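Local coordinates for mandelate racemase/muconate lactonizing protein (Thermobispora bispora, PDB 3VC5) that probably catalyses the magnesium-dependent dehydration of D-glucarate to 5-dehydro-4-deoxy-D-glucarate, as a member of the enolase superfamily, at residues A[422-427]-A[433-438]; A[168-173]-A[213-218]; A[411-414]-A[418-421]; A[38-43]-A[368-373]; A[265-268]-A[272-275]. All blocks are in the same frame, centred on the assembly; numbering follows the deposited sequence.

Interaction 1: A[422-427]-A[433-438]; sequences DDEGYM and SFSTRR
Glu424 OE2 is gripped mainly by Thr436: the backbone N of Thr436 donates to it at 2.7 Å along an almost straight path (172°), arriving on the anti side of the carboxylate and 19° out of its plane. Thr436 OG1 lies 3.0 Å from the same Glu424 OE2, at best a weak bond, and Arg428 adds a long, weak ion pair. A water sits 2.9 Å from Thr436 OG1 and reaches the other carboxylate oxygen only weakly. With CG anti to the backbone N (chi1 -174°) and the chain extended beyond it, the acid stands straight out from its helix and crosses Thr436 at about a right angle. A leucine in place of Glu424 would probably leave Thr436 N without its acceptor and the returning chain less firmly held. Beside this, Met427 CG rests on one face of Phe434, 3.7 Å from the ring centroid in a CH-pi contact, with SD farther out above the same ring. Glu424 CG meets the ring edge, 4.2 Å from Phe434 CE2. Asp422, the N-cap, accepts from Gly425 N through OD1 at 3.0 Å. The C-terminal tail thus folds back on helix 423-430: Arg428 of that helix bonds Phe434 O and Ser435 OG, Met427 also touches strand 45-46, and Arg437 pairs through its backbone with Ala43.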
# COMPACT_ATOMS: atom_id res chain seq x y z
N ASP A 422 -8.75 -21.61 24.20
CA ASP A 422 -9.71 -21.14 25.18
C ASP A 422 -9.03 -20.81 26.53
O ASP A 422 -9.18 -21.55 27.51
CB ASP A 422 -10.84 -22.17 25.34
CG ASP A 422 -11.97 -21.69 26.28
OD1 ASP A 422 -12.06 -20.47 26.60
OD2 ASP A 422 -12.78 -22.56 26.69
N ASP A 423 -8.31 -19.68 26.57
CA ASP A 423 -7.61 -19.25 27.80
C ASP A 423 -8.57 -19.12 28.97
O ASP A 423 -8.22 -19.42 30.10
CB ASP A 423 -6.94 -17.88 27.63
CG ASP A 423 -5.92 -17.83 26.50
OD1 ASP A 423 -5.78 -18.80 25.73
OD2 ASP A 423 -5.28 -16.78 26.34
N GLU A 424 -9.79 -18.61 28.71
CA GLU A 424 -10.72 -18.35 29.80
C GLU A 424 -11.30 -19.64 30.40
O GLU A 424 -11.39 -19.78 31.63
CB GLU A 424 -11.85 -17.42 29.33
CG GLU A 424 -12.80 -16.98 30.42
CD GLU A 424 -13.93 -16.14 29.84
OE1 GLU A 424 -14.54 -16.56 28.84
OE2 GLU A 424 -14.17 -15.04 30.36
N GLY A 425 -11.70 -20.57 29.53
CA GLY A 425 -12.22 -21.86 29.98
C GLY A 425 -11.16 -22.62 30.76
O GLY A 425 -11.46 -23.27 31.78
N TYR A 426 -9.92 -22.55 30.28
CA TYR A 426 -8.82 -23.22 30.98
C TYR A 426 -8.63 -22.57 32.36
O TYR A 426 -8.52 -23.28 33.39
CB TYR A 426 -7.54 -23.18 30.13
CG TYR A 426 -6.35 -23.92 30.73
CD1 TYR A 426 -6.49 -25.20 31.26
CD2 TYR A 426 -5.09 -23.34 30.73
CE1 TYR A 426 -5.40 -25.88 31.79
CE2 TYR A 426 -4.00 -24.00 31.25
CZ TYR A 426 -4.16 -25.26 31.80
OH TYR A 426 -3.05 -25.92 32.30
N MET A 427 -8.63 -21.24 32.43
CA MET A 427 -8.49 -20.59 33.74
C MET A 427 -9.67 -20.96 34.65
O MET A 427 -9.49 -21.19 35.84
CB MET A 427 -8.38 -19.06 33.65
CG MET A 427 -8.35 -18.41 35.05
SD MET A 427 -6.86 -18.88 35.97
CE MET A 427 -5.70 -17.80 35.15
N SER A 433 -14.89 -18.76 39.20
CA SER A 433 -15.44 -17.41 39.21
C SER A 433 -14.72 -16.48 38.23
O SER A 433 -15.18 -15.37 37.96
CB SER A 433 -15.36 -16.83 40.62
OG SER A 433 -14.02 -16.46 40.93
N PHE A 434 -13.60 -16.93 37.68
CA PHE A 434 -12.84 -16.09 36.77
C PHE A 434 -13.63 -15.75 35.50
O PHE A 434 -14.38 -16.58 34.98
CB PHE A 434 -11.51 -16.74 36.37
CG PHE A 434 -10.71 -15.92 35.39
CD1 PHE A 434 -9.89 -14.89 35.83
CD2 PHE A 434 -10.79 -16.16 34.03
CE1 PHE A 434 -9.15 -14.11 34.93
CE2 PHE A 434 -10.05 -15.39 33.10
CZ PHE A 434 -9.23 -14.36 33.57
N SER A 435 -13.45 -14.52 35.02
CA SER A 435 -13.93 -14.11 33.72
C SER A 435 -12.90 -13.18 33.11
O SER A 435 -12.19 -12.48 33.82
CB SER A 435 -15.28 -13.39 33.85
OG SER A 435 -16.29 -14.33 34.11
N THR A 436 -12.79 -13.21 31.78
CA THR A 436 -11.85 -12.34 31.08
C THR A 436 -11.94 -10.93 31.63
O THR A 436 -13.04 -10.36 31.77
CB THR A 436 -12.10 -12.38 29.56
OG1 THR A 436 -11.83 -13.71 29.09
CG2 THR A 436 -11.21 -11.36 28.81
N ARG A 437 -10.79 -10.35 31.96
CA ARG A 437 -10.76 -8.99 32.51
C ARG A 437 -10.91 -7.97 31.39
O ARG A 437 -10.08 -7.90 30.50
CB ARG A 437 -9.44 -8.74 33.24
CG ARG A 437 -9.01 -9.85 34.17
CD ARG A 437 -10.10 -10.23 35.10
NE ARG A 437 -9.58 -10.90 36.29
CZ ARG A 437 -10.34 -11.53 37.18
NH1 ARG A 437 -11.66 -11.56 37.02
NH2 ARG A 437 -9.77 -12.13 38.22
N ARG A 438 -11.97 -7.18 31.43
CA ARG A 438 -12.24 -6.19 30.40
C ARG A 438 -12.83 -4.98 31.13
O ARG A 438 -13.97 -5.03 31.62
CB ARG A 438 -13.23 -6.79 29.39
CG ARG A 438 -13.36 -6.08 28.06
CD ARG A 438 -12.08 -6.12 27.23
NE ARG A 438 -11.56 -7.46 26.93
CZ ARG A 438 -11.78 -8.12 25.79
NH1 ARG A 438 -12.53 -7.57 24.84
NH2 ARG A 438 -11.24 -9.33 25.60
O HOH W 1 -12.95 -14.65 26.53

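Interaction 2: A[168-173]-A[213-218]; sequences LFYKWA and GVFPPE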
# COMPACT_ATOMS: atom_id res chain seq x y z
N LEU A 168 7.63 -10.63 28.01
CA LEU A 168 7.53 -11.15 29.36
C LEU A 168 6.07 -11.37 29.75
O LEU A 168 5.15 -10.58 29.40
CB LEU A 168 8.18 -10.18 30.35
CG LEU A 168 9.58 -9.63 30.03
CD1 LEU A 168 10.10 -8.73 31.17
CD2 LEU A 168 10.58 -10.79 29.78
N PHE A 169 5.88 -12.42 30.55
CA PHE A 169 4.58 -12.78 31.07
C PHE A 169 4.71 -13.15 32.53
O PHE A 169 5.66 -13.84 32.91
CB PHE A 169 4.05 -14.05 30.40
CG PHE A 169 3.59 -13.85 28.97
CD1 PHE A 169 4.51 -13.83 27.92
CD2 PHE A 169 2.24 -13.74 28.68
CE1 PHE A 169 4.07 -13.68 26.58
CE2 PHE A 169 1.79 -13.57 27.34
CZ PHE A 169 2.70 -13.53 26.30
N TYR A 170 3.71 -12.78 33.31
CA TYR A 170 3.50 -13.48 34.57
C TYR A 170 3.13 -14.92 34.23
O TYR A 170 2.45 -15.18 33.24
CB TYR A 170 2.39 -12.82 35.38
CG TYR A 170 2.68 -11.41 35.81
CD1 TYR A 170 3.52 -11.15 36.91
CD2 TYR A 170 2.09 -10.33 35.16
CE1 TYR A 170 3.77 -9.86 37.31
CE2 TYR A 170 2.33 -9.03 35.58
CZ TYR A 170 3.17 -8.80 36.66
OH TYR A 170 3.42 -7.51 37.08
N LYS A 171 3.67 -15.87 34.98
CA LYS A 171 3.37 -17.27 34.72
C LYS A 171 3.51 -18.15 35.94
O LYS A 171 4.28 -17.83 36.85
CB LYS A 171 4.28 -17.80 33.60
CG LYS A 171 5.78 -17.81 33.99
CD LYS A 171 6.69 -18.29 32.84
CE LYS A 171 6.46 -19.78 32.49
NZ LYS A 171 6.81 -20.73 33.63
N TRP A 172 2.75 -19.24 35.97
CA TRP A 172 2.93 -20.25 37.00
C TRP A 172 4.23 -21.00 36.70
O TRP A 172 4.78 -20.86 35.60
CB TRP A 172 1.76 -21.22 37.02
CG TRP A 172 0.45 -20.55 37.27
CD1 TRP A 172 0.23 -19.41 38.02
CD2 TRP A 172 -0.84 -20.99 36.82
NE1 TRP A 172 -1.12 -19.11 38.03
CE2 TRP A 172 -1.80 -20.07 37.32
CE3 TRP A 172 -1.28 -22.07 36.05
CZ2 TRP A 172 -3.16 -20.19 37.05
CZ3 TRP A 172 -2.64 -22.20 35.81
CH2 TRP A 172 -3.56 -21.26 36.30
N ALA A 173 4.70 -21.81 37.65
CA ALA A 173 5.94 -22.56 37.46
C ALA A 173 5.73 -23.64 36.39
O ALA A 173 6.68 -24.05 35.71
CB ALA A 173 6.35 -23.20 38.77
N GLY A 213 -2.70 -7.02 32.82
CA GLY A 213 -4.12 -7.36 32.99
C GLY A 213 -4.29 -8.61 33.82
O GLY A 213 -5.33 -9.27 33.78
N VAL A 214 -3.26 -8.96 34.58
CA VAL A 214 -3.24 -10.18 35.37
C VAL A 214 -3.34 -9.85 36.86
O VAL A 214 -4.16 -10.43 37.58
CB VAL A 214 -1.93 -10.95 35.09
CG1 VAL A 214 -1.79 -12.17 36.01
CG2 VAL A 214 -1.86 -11.35 33.61
N PHE A 215 -2.50 -8.91 37.30
CA PHE A 215 -2.49 -8.47 38.70
C PHE A 215 -3.03 -7.06 38.79
O PHE A 215 -3.12 -6.37 37.78
CB PHE A 215 -1.07 -8.52 39.25
CG PHE A 215 -0.60 -9.91 39.54
CD1 PHE A 215 0.28 -10.56 38.68
CD2 PHE A 215 -1.03 -10.58 40.68
CE1 PHE A 215 0.72 -11.85 38.95
CE2 PHE A 215 -0.60 -11.87 40.97
CZ PHE A 215 0.28 -12.51 40.09
N PRO A 216 -3.38 -6.60 40.00
CA PRO A 216 -3.83 -5.22 40.10
C PRO A 216 -2.83 -4.28 39.43
O PRO A 216 -1.62 -4.51 39.48
CB PRO A 216 -3.89 -4.97 41.60
CG PRO A 216 -4.22 -6.35 42.18
CD PRO A 216 -3.47 -7.33 41.28
N PRO A 217 -3.33 -3.21 38.80
CA PRO A 217 -2.42 -2.37 38.01
C PRO A 217 -1.21 -1.86 38.83
O PRO A 217 -0.11 -1.74 38.28
CB PRO A 217 -3.30 -1.18 37.57
CG PRO A 217 -4.70 -1.51 37.97
CD PRO A 217 -4.75 -2.83 38.67
N GLU A 218 -1.40 -1.54 40.11
CA GLU A 218 -0.26 -0.98 40.85
C GLU A 218 0.90 -1.99 40.92
O GLU A 218 2.06 -1.61 40.90
CB GLU A 218 -0.65 -0.46 42.24
CG GLU A 218 -1.17 -1.52 43.19
CD GLU A 218 -2.69 -1.65 43.13
OE1 GLU A 218 -3.28 -1.29 42.07
OE2 GLU A 218 -3.27 -2.11 44.14
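At the C-terminal end of two neighbouring parallel strands of the enolase-type barrel, Tyr170, just beyond strand 161-169, packs against Val214 and Phe215 in the loop that follows strand 208-211. Tyr170 and Phe215 form a T-shaped, edge-to-face pair in which Phe215 supplies the edge and Tyr170 the face, with ring centroids 4.9 Å apart and planes at 72°. Phe215 CD1 stands 3.6 Å above the Tyr170 ring plane, over its centre, while Phe215 CE1 comes within 3.5 Å of Tyr170 CD1. Both aromatic side chains place CG anti to their own carbonyl carbon (chi1 -63° for Tyr170, -74° for Phe215), which brings the two rings together between the backbones. Val214 adds an apolar touch, its CB 4.1 Å from Tyr170 CD2, the two side chains running past each other in opposite directions. No hydrogen bond links the segments, and the contact rests on ring and methine packing. Were Tyr170 reduced to an alanine, the edge of Phe215 is likely to lose the face it points at, and Val214 its apolar neighbour, opening a gap beneath the loop. The loop itself is tied down by Glu220, whose carboxylate accepts from the backbone N of Gly213, Val214 and Phe215. Val214 also lies about 5 Å, side chain to side chain, from Lys211, the predicted proton acceptor. Around the pair, Tyr170 packs on Leu210 of strand 208-211, on Ile192 of helix 189-203, and on Glu220 and Ala223 of helix 217-230.

Interaction 3: A[411-414]-A[418-421]; sequences EQYE and IRTR. With PO4 (phosphate ion), chain B.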
# COMPACT_ATOMS: atom_id res chain seq x y z
N GLU A 411 1.16 -35.32 14.90
CA GLU A 411 0.76 -36.39 15.77
C GLU A 411 0.37 -35.80 17.14
O GLU A 411 -0.61 -36.24 17.75
CB GLU A 411 1.89 -37.41 15.93
CG GLU A 411 1.48 -38.75 16.63
CD GLU A 411 1.46 -38.62 18.15
OE1 GLU A 411 2.23 -37.76 18.69
OE2 GLU A 411 0.68 -39.36 18.81
N GLN A 412 1.11 -34.79 17.59
CA GLN A 412 0.76 -34.14 18.86
C GLN A 412 -0.63 -33.52 18.75
O GLN A 412 -1.44 -33.64 19.66
CB GLN A 412 1.82 -33.08 19.20
CG GLN A 412 3.13 -33.75 19.65
CD GLN A 412 4.32 -32.83 19.87
OE1 GLN A 412 5.37 -33.31 20.33
NE2 GLN A 412 4.20 -31.53 19.51
N TYR A 413 -0.90 -32.81 17.65
CA TYR A 413 -2.24 -32.26 17.42
C TYR A 413 -3.31 -33.33 17.55
O TYR A 413 -4.34 -33.13 18.22
CB TYR A 413 -2.32 -31.62 16.02
CG TYR A 413 -3.71 -31.15 15.68
CD1 TYR A 413 -4.15 -29.90 16.10
CD2 TYR A 413 -4.58 -31.97 14.98
CE1 TYR A 413 -5.46 -29.46 15.78
CE2 TYR A 413 -5.88 -31.56 14.66
CZ TYR A 413 -6.31 -30.31 15.08
OH TYR A 413 -7.59 -29.91 14.77
N GLU A 414 -3.08 -34.48 16.91
CA GLU A 414 -4.10 -35.53 16.90
C GLU A 414 -4.53 -35.92 18.32
O GLU A 414 -5.72 -36.12 18.57
CB GLU A 414 -3.65 -36.77 16.10
CG GLU A 414 -3.66 -36.55 14.58
CD GLU A 414 -5.07 -36.27 14.02
OE1 GLU A 414 -5.96 -37.14 14.13
OE2 GLU A 414 -5.29 -35.17 13.46
N ILE A 418 -7.05 -30.68 22.44
CA ILE A 418 -7.49 -29.27 22.30
C ILE A 418 -7.74 -28.99 20.83
O ILE A 418 -6.96 -29.39 19.98
CB ILE A 418 -6.43 -28.26 22.86
CG1 ILE A 418 -6.22 -28.50 24.36
CG2 ILE A 418 -6.90 -26.82 22.63
CD1 ILE A 418 -5.12 -27.69 24.96
N ARG A 419 -8.86 -28.32 20.54
CA ARG A 419 -9.21 -28.04 19.15
C ARG A 419 -9.43 -26.55 18.89
O ARG A 419 -9.35 -26.12 17.74
CB ARG A 419 -10.45 -28.82 18.73
CG ARG A 419 -10.19 -30.32 18.62
CD ARG A 419 -9.30 -30.59 17.42
NE ARG A 419 -8.91 -32.00 17.23
CZ ARG A 419 -7.76 -32.51 17.66
NH1 ARG A 419 -6.91 -31.77 18.36
NH2 ARG A 419 -7.46 -33.78 17.39
N THR A 420 -9.69 -25.78 19.94
CA THR A 420 -9.88 -24.32 19.82
C THR A 420 -9.30 -23.66 21.07
O THR A 420 -9.59 -24.09 22.19
CB THR A 420 -11.38 -23.92 19.69
OG1 THR A 420 -11.90 -24.47 18.48
CG2 THR A 420 -11.54 -22.42 19.64
N ARG A 421 -8.48 -22.63 20.86
CA ARG A 421 -7.86 -21.91 21.96
C ARG A 421 -8.93 -21.37 22.90
O ARG A 421 -9.90 -20.72 22.45
CB ARG A 421 -6.99 -20.77 21.42
CG ARG A 421 -6.43 -19.91 22.53
CD ARG A 421 -5.51 -18.83 22.01
NE ARG A 421 -5.05 -17.99 23.11
CZ ARG A 421 -4.31 -16.89 22.97
NH1 ARG A 421 -3.94 -16.46 21.78
NH2 ARG A 421 -3.94 -16.20 24.06
P PO4 B . -1.36 -13.72 23.90
O1 PO4 B . -1.74 -13.98 25.31
O2 PO4 B . -0.21 -14.67 23.62
O3 PO4 B . -2.46 -14.00 22.98
O4 PO4 B . -0.95 -12.34 23.80
O HOH W 2 -8.26 -27.41 15.55
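The guanidinium of Arg419 reaches back to the carbonyls at the end of helix 403-415. Arg419 NH1 donates to Tyr413 O at 2.9 Å (147°), approaching from a direction tilted out of the carbonyl plane, and Arg419 NH2 donates to Glu414 O at 3.1 Å from above that carbonyl's plane; a weak second bond runs from NH2 to Tyr413 O. Arg419 NH1 also donates to Ile418 O, of the residue before it, at 2.9 Å. All these bonds together fix the rotation of the guanidinium, which the bend at chi2 (-70°) folds back toward the helix. An arginine six and five residues after Tyr413 and Glu414 thus supplies donors to two carbonyls near the C-terminal end of helix 403-415, across the short turn leading toward helix 423-430. Held this way, the guanidinium stacks flat on the Tyr413 ring in a cation-pi contact, centres 4.0 Å apart and planes at 9°, with NH1 over the ring centre. One water accepts from Tyr413 OH at 2.7 Å and donates to Arg419 O at 2.8 Å. Tyr413 also packs on Leu52, Pro32 and Ala34 of two neighbouring strands and on Leu77 of helix 74-85. Farther along, the extended Arg421 donates through NH1 and NH2 to O3 of a phosphate ion, probably from the crystallisation liquor; Lys211, His47, Asn42 and His367 bind the same ion, and Asp423 pairs with Arg421 NH2.

Interaction 4: A[38-43]-A[368-373]; sequences PPLLNA and TPWQDG. With PO4 (phosphate ion), chain B.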
# COMPACT_ATOMS: atom_id res chain seq x y z
N PRO A 38 4.08 -22.76 27.75
CA PRO A 38 4.00 -22.61 29.23
C PRO A 38 2.70 -21.92 29.67
O PRO A 38 1.94 -21.42 28.82
CB PRO A 38 5.22 -21.73 29.56
CG PRO A 38 6.12 -21.79 28.36
CD PRO A 38 5.17 -21.94 27.18
N PRO A 39 2.44 -21.88 31.00
CA PRO A 39 1.20 -21.29 31.55
C PRO A 39 1.34 -19.76 31.67
O PRO A 39 1.39 -19.18 32.76
CB PRO A 39 1.07 -21.97 32.93
CG PRO A 39 2.50 -22.27 33.32
CD PRO A 39 3.18 -22.66 32.01
N LEU A 40 1.38 -19.12 30.50
CA LEU A 40 1.51 -17.68 30.39
C LEU A 40 0.15 -17.03 30.71
O LEU A 40 -0.88 -17.36 30.11
CB LEU A 40 1.97 -17.32 28.98
CG LEU A 40 3.22 -18.04 28.49
CD1 LEU A 40 3.59 -17.60 27.04
CD2 LEU A 40 4.40 -17.87 29.43
N LEU A 41 0.14 -16.13 31.70
CA LEU A 41 -1.09 -15.50 32.15
C LEU A 41 -1.40 -14.25 31.32
O LEU A 41 -0.50 -13.56 30.85
CB LEU A 41 -0.93 -15.12 33.63
CG LEU A 41 -0.75 -16.31 34.58
CD1 LEU A 41 -0.16 -15.85 35.90
CD2 LEU A 41 -2.10 -16.94 34.84
N ASN A 42 -2.68 -13.95 31.15
CA ASN A 42 -3.04 -12.75 30.42
C ASN A 42 -4.45 -12.33 30.89
O ASN A 42 -5.02 -12.95 31.80
CB ASN A 42 -2.97 -13.00 28.89
CG ASN A 42 -3.93 -14.06 28.43
OD1 ASN A 42 -4.93 -14.35 29.11
ND2 ASN A 42 -3.66 -14.66 27.27
N ALA A 43 -4.99 -11.26 30.31
CA ALA A 43 -6.31 -10.79 30.71
C ALA A 43 -7.42 -11.84 30.54
O ALA A 43 -8.45 -11.79 31.23
CB ALA A 43 -6.68 -9.53 29.93
N THR A 368 8.62 -16.36 20.37
CA THR A 368 9.63 -17.40 20.10
C THR A 368 10.28 -18.04 21.34
O THR A 368 10.31 -19.26 21.44
CB THR A 368 10.71 -16.88 19.11
OG1 THR A 368 10.11 -16.65 17.82
CG2 THR A 368 11.86 -17.88 18.99
N PRO A 369 10.76 -17.24 22.32
CA PRO A 369 11.48 -17.91 23.44
C PRO A 369 10.62 -18.97 24.14
O PRO A 369 11.13 -19.99 24.62
CB PRO A 369 11.78 -16.76 24.39
CG PRO A 369 11.85 -15.53 23.45
CD PRO A 369 10.74 -15.77 22.47
N TRP A 370 9.30 -18.72 24.23
CA TRP A 370 8.39 -19.56 25.00
C TRP A 370 8.20 -20.92 24.36
O TRP A 370 7.79 -21.89 25.04
CB TRP A 370 7.01 -18.85 25.13
CG TRP A 370 7.22 -17.56 25.93
CD1 TRP A 370 7.04 -16.28 25.49
CD2 TRP A 370 7.69 -17.45 27.29
NE1 TRP A 370 7.36 -15.38 26.49
CE2 TRP A 370 7.78 -16.07 27.59
CE3 TRP A 370 8.08 -18.38 28.26
CZ2 TRP A 370 8.19 -15.61 28.85
CZ3 TRP A 370 8.50 -17.92 29.51
CH2 TRP A 370 8.56 -16.55 29.79
N GLN A 371 8.46 -20.99 23.04
CA GLN A 371 8.32 -22.27 22.34
C GLN A 371 9.58 -23.13 22.50
O GLN A 371 9.61 -24.27 22.07
CB GLN A 371 7.96 -22.04 20.88
CG GLN A 371 6.44 -22.18 20.64
CD GLN A 371 5.63 -21.39 21.66
OE1 GLN A 371 5.53 -20.15 21.56
NE2 GLN A 371 5.08 -22.09 22.67
N ASP A 372 10.58 -22.59 23.16
CA ASP A 372 11.78 -23.33 23.54
C ASP A 372 12.36 -24.25 22.47
O ASP A 372 12.70 -25.38 22.74
CB ASP A 372 11.53 -24.07 24.83
CG ASP A 372 12.79 -24.24 25.67
OD1 ASP A 372 13.76 -23.53 25.51
OD2 ASP A 372 12.78 -25.15 26.45
N GLY A 373 12.49 -23.73 21.28
CA GLY A 373 13.18 -24.40 20.18
C GLY A 373 12.30 -25.29 19.34
O GLY A 373 12.77 -25.80 18.31
P PO4 B . -1.36 -13.72 23.90
O1 PO4 B . -1.74 -13.98 25.31
O2 PO4 B . -0.21 -14.67 23.62
O3 PO4 B . -2.46 -14.00 22.98
O4 PO4 B . -0.95 -12.34 23.80
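Leu40 and Trp370 meet because each sends CG anti to its own carbonyl carbon, chi1 -52° in the leucine and -64° in the tryptophan, so that the branched end of Leu40 lies over one face of the indole. Leu40 CD2 sits 3.9 Å from the centroid of the six-membered ring of Trp370, close to the ring normal, a CH-pi contact, while Leu40 CD1 lies above Trp370 CG, 3.8 Å from it. The two methyls thus lie along the CG-CD2-CE3 side of the indole. Pro38 crosses the tryptophan side chain at about a right angle: its CG is 3.9 Å from Trp370 CE3, and its CD is 3.4 Å from Trp370 O. An inverse gamma turn centred on Pro39, with a weak bond from Leu40 N to Pro38 O, lets both residues face the indole. Asn42, two residues beyond Leu40, donates from ND2 to O1 of the phosphate at 2.8 Å (160°); ND2 is also bonded to Asp423. A bond from NE1 to Tyr167 O helps to fix the indole. The contact joins the N-terminal domain to the barrel, and Gln371 NE2 reinforces this by bonding Arg36 O and Asp37. Phe169 of strand 161-169 and Phe183 meet Trp370 edge-to-face, while Gln195 and Leu199 of helix 189-203 pack against the indole as well.

Interaction 5: A[265-268]-A[272-275]; sequences DPTP and GMAR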
# COMPACT_ATOMS: atom_id res chain seq x y z
N ASP A 265 -3.12 -1.03 24.57
CA ASP A 265 -4.47 -1.50 24.96
C ASP A 265 -4.78 -1.45 26.45
O ASP A 265 -5.14 -2.45 27.06
CB ASP A 265 -4.69 -2.92 24.44
CG ASP A 265 -4.88 -2.92 22.93
OD1 ASP A 265 -5.66 -2.04 22.45
OD2 ASP A 265 -4.23 -3.74 22.25
N PRO A 266 -4.65 -0.25 27.06
CA PRO A 266 -5.03 -0.22 28.48
C PRO A 266 -6.55 -0.47 28.71
O PRO A 266 -6.93 -1.03 29.74
CB PRO A 266 -4.64 1.20 28.90
CG PRO A 266 -4.58 1.98 27.63
CD PRO A 266 -4.09 1.03 26.59
N THR A 267 -7.40 -0.07 27.77
CA THR A 267 -8.83 -0.01 28.04
C THR A 267 -9.59 -0.41 26.77
O THR A 267 -9.06 -0.25 25.66
CB THR A 267 -9.20 1.44 28.50
OG1 THR A 267 -10.46 1.47 29.19
CG2 THR A 267 -9.24 2.40 27.30
N PRO A 268 -10.83 -0.90 26.91
CA PRO A 268 -11.49 -1.39 25.70
C PRO A 268 -12.13 -0.31 24.85
O PRO A 268 -12.69 0.67 25.38
CB PRO A 268 -12.61 -2.31 26.23
CG PRO A 268 -12.71 -2.03 27.67
CD PRO A 268 -11.50 -1.33 28.15
N GLY A 272 -12.90 4.76 24.51
CA GLY A 272 -12.15 4.73 25.79
C GLY A 272 -10.66 4.93 25.54
O GLY A 272 -9.99 5.70 26.24
N MET A 273 -10.13 4.28 24.50
CA MET A 273 -8.73 4.46 24.16
C MET A 273 -8.42 5.92 23.80
O MET A 273 -7.39 6.47 24.21
CB MET A 273 -8.36 3.54 22.99
CG MET A 273 -8.26 2.09 23.46
SD MET A 273 -6.69 1.64 24.24
CE MET A 273 -5.54 1.83 22.86
N ALA A 274 -9.31 6.55 23.04
CA ALA A 274 -9.10 7.95 22.64
C ALA A 274 -9.10 8.87 23.88
O ALA A 274 -8.31 9.80 23.96
CB ALA A 274 -10.14 8.39 21.65
N ARG A 275 -9.99 8.61 24.81
CA ARG A 275 -10.06 9.39 26.04
C ARG A 275 -8.84 9.23 26.89
O ARG A 275 -8.36 10.18 27.43
CB ARG A 275 -11.28 9.05 26.84
CG ARG A 275 -12.52 9.35 26.11
CD ARG A 275 -13.65 9.53 27.01
NE ARG A 275 -14.23 8.34 27.56
CZ ARG A 275 -14.49 8.18 28.85
NH1 ARG A 275 -15.04 7.10 29.29
NH2 ARG A 275 -14.18 9.11 29.72
O HOH W 3 -14.62 2.53 24.70
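Gly272, in the first turn of helix 270-277, comes close to the preceding loop: its carbonyl carbon C lies 3.4 Å from Thr267 CG2. A side chain here would point at the loop, and a CB would clash with Pro268 O, so glycine allows this close approach. A water joins the same two backbones, accepting from Gly272 N at 2.8 Å and donating to Pro268 O at 2.8 Å. Met273 follows and fills the inside of the turn. Bent at both chi2 (-82°) and chi3 (-65°), its chain curls along the loop: CG is 3.3 Å from Thr267 O, SD is 3.6 Å from Pro266 CD, and CE ends 3.9 Å from Asp265 OD1. The polar ends of the loop are held elsewhere. Asp265 OD1 is hydrogen-bonded to Thr286 OG1, and OD2 to the backbone N of Asn287, a magnesium ligand, which makes Asp265 a likely second-shell residue; Thr267 OG1 is bonded to Trp244 O. This beta-alpha link thus joins strand 262-264 to helix 270-277, with Pro266 and Thr267 packed on helix 246-255 and Met273 on Pro304 and Ile305 beyond helix 296-302.

From the N terminus, the chain meets interaction 4 first: residues 38-43 meet 368-373, so this contact closes the longest loop and ties the N-terminal domain to the barrel. Interactions 2 and 5 lie within that loop, one after the other, each binding parts of the barrel together. Interactions 3 and 1 follow in series, each closing a short loop: interaction 3 ties the end of helix 403-415 to the turn after it, interaction 1 helix 423-430 to the C-terminal tail. No contacts cross. Interaction 1 reaches back to 38-43 by hydrogen bonds, and Tyr170 of interaction 2 bonds Leu41. Interactions 3 and 4 share the phosphate, while Arg438 brushes Pro268 of interaction 5.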